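Local coordinates for KLLA0C04147p (Kluyveromyces lactis, PDB 5H2A), which probably binds and transfers sterols as a member of the oxysterol-binding protein family, this chain being its ankyrin-repeat domain, at residues A[109-114]-A[142-147]. Numbering follows the deposited sequence.
Sequences DVVTVL and AQMMQV
Val111 meets Met144 and Met145 where two nearly parallel helices of the Osh1 ankyrin domain pack side by side. Helix 108-115 lies in a predicted ankyrin repeat, and the long helix 139-165 runs beside it; the axes of the two segments stand 10.6 Å apart at an angle of 11°. At that spacing the nearest CA atoms, those of Val111 and Met145, are 7.8 Å apart, and the contact is made by side chains.

The apolar part centres on one methyl of Val111. The CB of Val111 already points toward helix 139-165, and with CG1 anti to the backbone N (chi1 168°) that methyl approaches CG of Met145 to 3.6 Å. The two side chains cross at about a right angle, and SD of Met145 also lies near the same methyl. Helix 98-104 also touches the pair, through Ala102 at Val111 and Ala103 at Met145, while Ile133 and Cys136 add further contacts to Met145. The contact thus joins helices 98-104 and 108-115 to helix 139-165.

Met144, which is partly exposed, reaches across beside this buried pair. It runs out fully extended through chi1 and chi2 and turns only at its last bond (chi3 76°), which leaves the CE methyl of Met144 4.1 Å from Val111 CG1. No hydrogen bond links the segments. The polar element is Thr112, whose hydroxyl oxygen is hydrogen-bonded to the carbonyl oxygen of Gly108 one turn earlier. The Thr112 and Met144 side chains cross at about a right angle, with Thr112 OG1 3.3 Å from Met144 SD and 3.5 Å from Met144 CE.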
loop_
_atom_site.group_PDB
_atom_site.type_symbol
_atom_site.label_atom_id
_atom_site.label_comp_id
_atom_site.label_asym_id
_atom_site.label_seq_id
_atom_site.Cartn_x
_atom_site.Cartn_y
_atom_site.Cartn_z
ATOM N N ASP A 109 -3.539 -21.725 2.524
ATOM C CA ASP A 109 -2.131 -21.738 2.139
ATOM C C ASP A 109 -1.809 -20.595 1.185
ATOM O O ASP A 109 -0.739 -19.986 1.274
ATOM C CB ASP A 109 -1.764 -23.092 1.519
ATOM C CG ASP A 109 -2.747 -23.555 0.413
ATOM O OD1 ASP A 109 -3.865 -22.980 0.229
ATOM O OD2 ASP A 109 -2.388 -24.542 -0.272
ATOM N N VAL A 110 -2.729 -20.296 0.263
ATOM C CA VAL A 110 -2.538 -19.187 -0.672
ATOM C C VAL A 110 -2.612 -17.850 0.064
ATOM O O VAL A 110 -1.838 -16.926 -0.216
ATOM C CB VAL A 110 -3.593 -19.281 -1.796
ATOM C CG1 VAL A 110 -3.491 -18.074 -2.747
ATOM C CG2 VAL A 110 -3.431 -20.595 -2.560
ATOM N N VAL A 111 -3.536 -17.730 1.027
ATOM C CA VAL A 111 -3.610 -16.511 1.833
ATOM C C VAL A 111 -2.271 -16.242 2.510
ATOM O O VAL A 111 -1.774 -15.113 2.520
ATOM C CB VAL A 111 -4.750 -16.622 2.860
ATOM C CG1 VAL A 111 -4.642 -15.503 3.879
ATOM C CG2 VAL A 111 -6.126 -16.569 2.143
ATOM N N THR A 112 -1.656 -17.286 3.062
ATOM C CA THR A 112 -0.361 -17.131 3.717
ATOM C C THR A 112 0.715 -16.650 2.748
ATOM O O THR A 112 1.490 -15.743 3.075
ATOM C CB THR A 112 0.042 -18.458 4.360
ATOM O OG1 THR A 112 -0.877 -18.756 5.416
ATOM C CG2 THR A 112 1.449 -18.380 4.932
ATOM N N VAL A 113 0.794 -17.256 1.561
ATOM C CA VAL A 113 1.773 -16.819 0.557
ATOM C C VAL A 113 1.580 -15.343 0.223
ATOM O O VAL A 113 2.541 -14.567 0.134
ATOM C CB VAL A 113 1.659 -17.693 -0.705
ATOM C CG1 VAL A 113 2.486 -17.099 -1.862
ATOM C CG2 VAL A 113 2.114 -19.126 -0.408
ATOM N N LEU A 114 0.334 -14.935 -0.005
ATOM C CA LEU A 114 0.082 -13.552 -0.392
ATOM C C LEU A 114 0.335 -12.579 0.766
ATOM O O LEU A 114 0.928 -11.514 0.564
ATOM C CB LEU A 114 -1.356 -13.438 -0.906
ATOM C CG LEU A 114 -1.644 -14.140 -2.247
ATOM C CD1 LEU A 114 -3.145 -14.050 -2.568
ATOM C CD2 LEU A 114 -0.863 -13.481 -3.356
ATOM N N ALA A 142 -9.720 -16.168 8.771
ATOM C CA ALA A 142 -9.837 -14.761 9.152
ATOM C C ALA A 142 -8.927 -14.425 10.329
ATOM O O ALA A 142 -8.316 -13.351 10.354
ATOM C CB ALA A 142 -11.291 -14.416 9.498
ATOM N N GLN A 143 -8.828 -15.326 11.313
ATOM C CA GLN A 143 -7.987 -15.052 12.475
ATOM C C GLN A 143 -6.522 -15.013 12.084
ATOM O O GLN A 143 -5.763 -14.189 12.598
ATOM C CB GLN A 143 -8.207 -16.107 13.559
ATOM C CG GLN A 143 -9.563 -16.038 14.214
ATOM C CD GLN A 143 -9.851 -17.280 15.039
ATOM O OE1 GLN A 143 -9.399 -18.387 14.712
ATOM N NE2 GLN A 143 -10.584 -17.100 16.124
ATOM N N MET A 144 -6.107 -15.924 11.199
ATOM C CA MET A 144 -4.746 -15.899 10.676
ATOM C C MET A 144 -4.433 -14.569 9.994
ATOM O O MET A 144 -3.367 -13.986 10.219
ATOM C CB MET A 144 -4.552 -17.073 9.707
ATOM C CG MET A 144 -3.287 -16.999 8.879
ATOM S SD MET A 144 -2.995 -18.553 7.989
ATOM C CE MET A 144 -4.194 -18.455 6.637
ATOM N N MET A 145 -5.357 -14.064 9.174
ATOM C CA MET A 145 -5.163 -12.768 8.531
ATOM C C MET A 145 -5.124 -11.639 9.545
ATOM O O MET A 145 -4.339 -10.688 9.399
ATOM C CB MET A 145 -6.284 -12.514 7.515
ATOM C CG MET A 145 -6.266 -13.518 6.347
ATOM S SD MET A 145 -7.569 -13.230 5.112
ATOM C CE MET A 145 -6.971 -11.749 4.314
ATOM N N GLN A 146 -5.993 -11.713 10.554
ATOM C CA GLN A 146 -6.027 -10.693 11.590
ATOM C C GLN A 146 -4.705 -10.633 12.342
ATOM O O GLN A 146 -4.177 -9.548 12.590
ATOM C CB GLN A 146 -7.177 -10.998 12.552
ATOM C CG GLN A 146 -7.270 -10.104 13.762
ATOM C CD GLN A 146 -8.468 -10.486 14.623
ATOM O OE1 GLN A 146 -9.611 -10.260 14.240
ATOM N NE2 GLN A 146 -8.209 -11.109 15.768
ATOM N N VAL A 147 -4.166 -11.789 12.732
ATOM C CA VAL A 147 -2.910 -11.781 13.479
ATOM C C VAL A 147 -1.740 -11.393 12.585
ATOM O O VAL A 147 -0.834 -10.654 13.005
ATOM C CB VAL A 147 -2.684 -13.140 14.161
ATOM C CG1 VAL A 147 -1.344 -13.110 14.907
ATOM C CG2 VAL A 147 -3.825 -13.432 15.149
#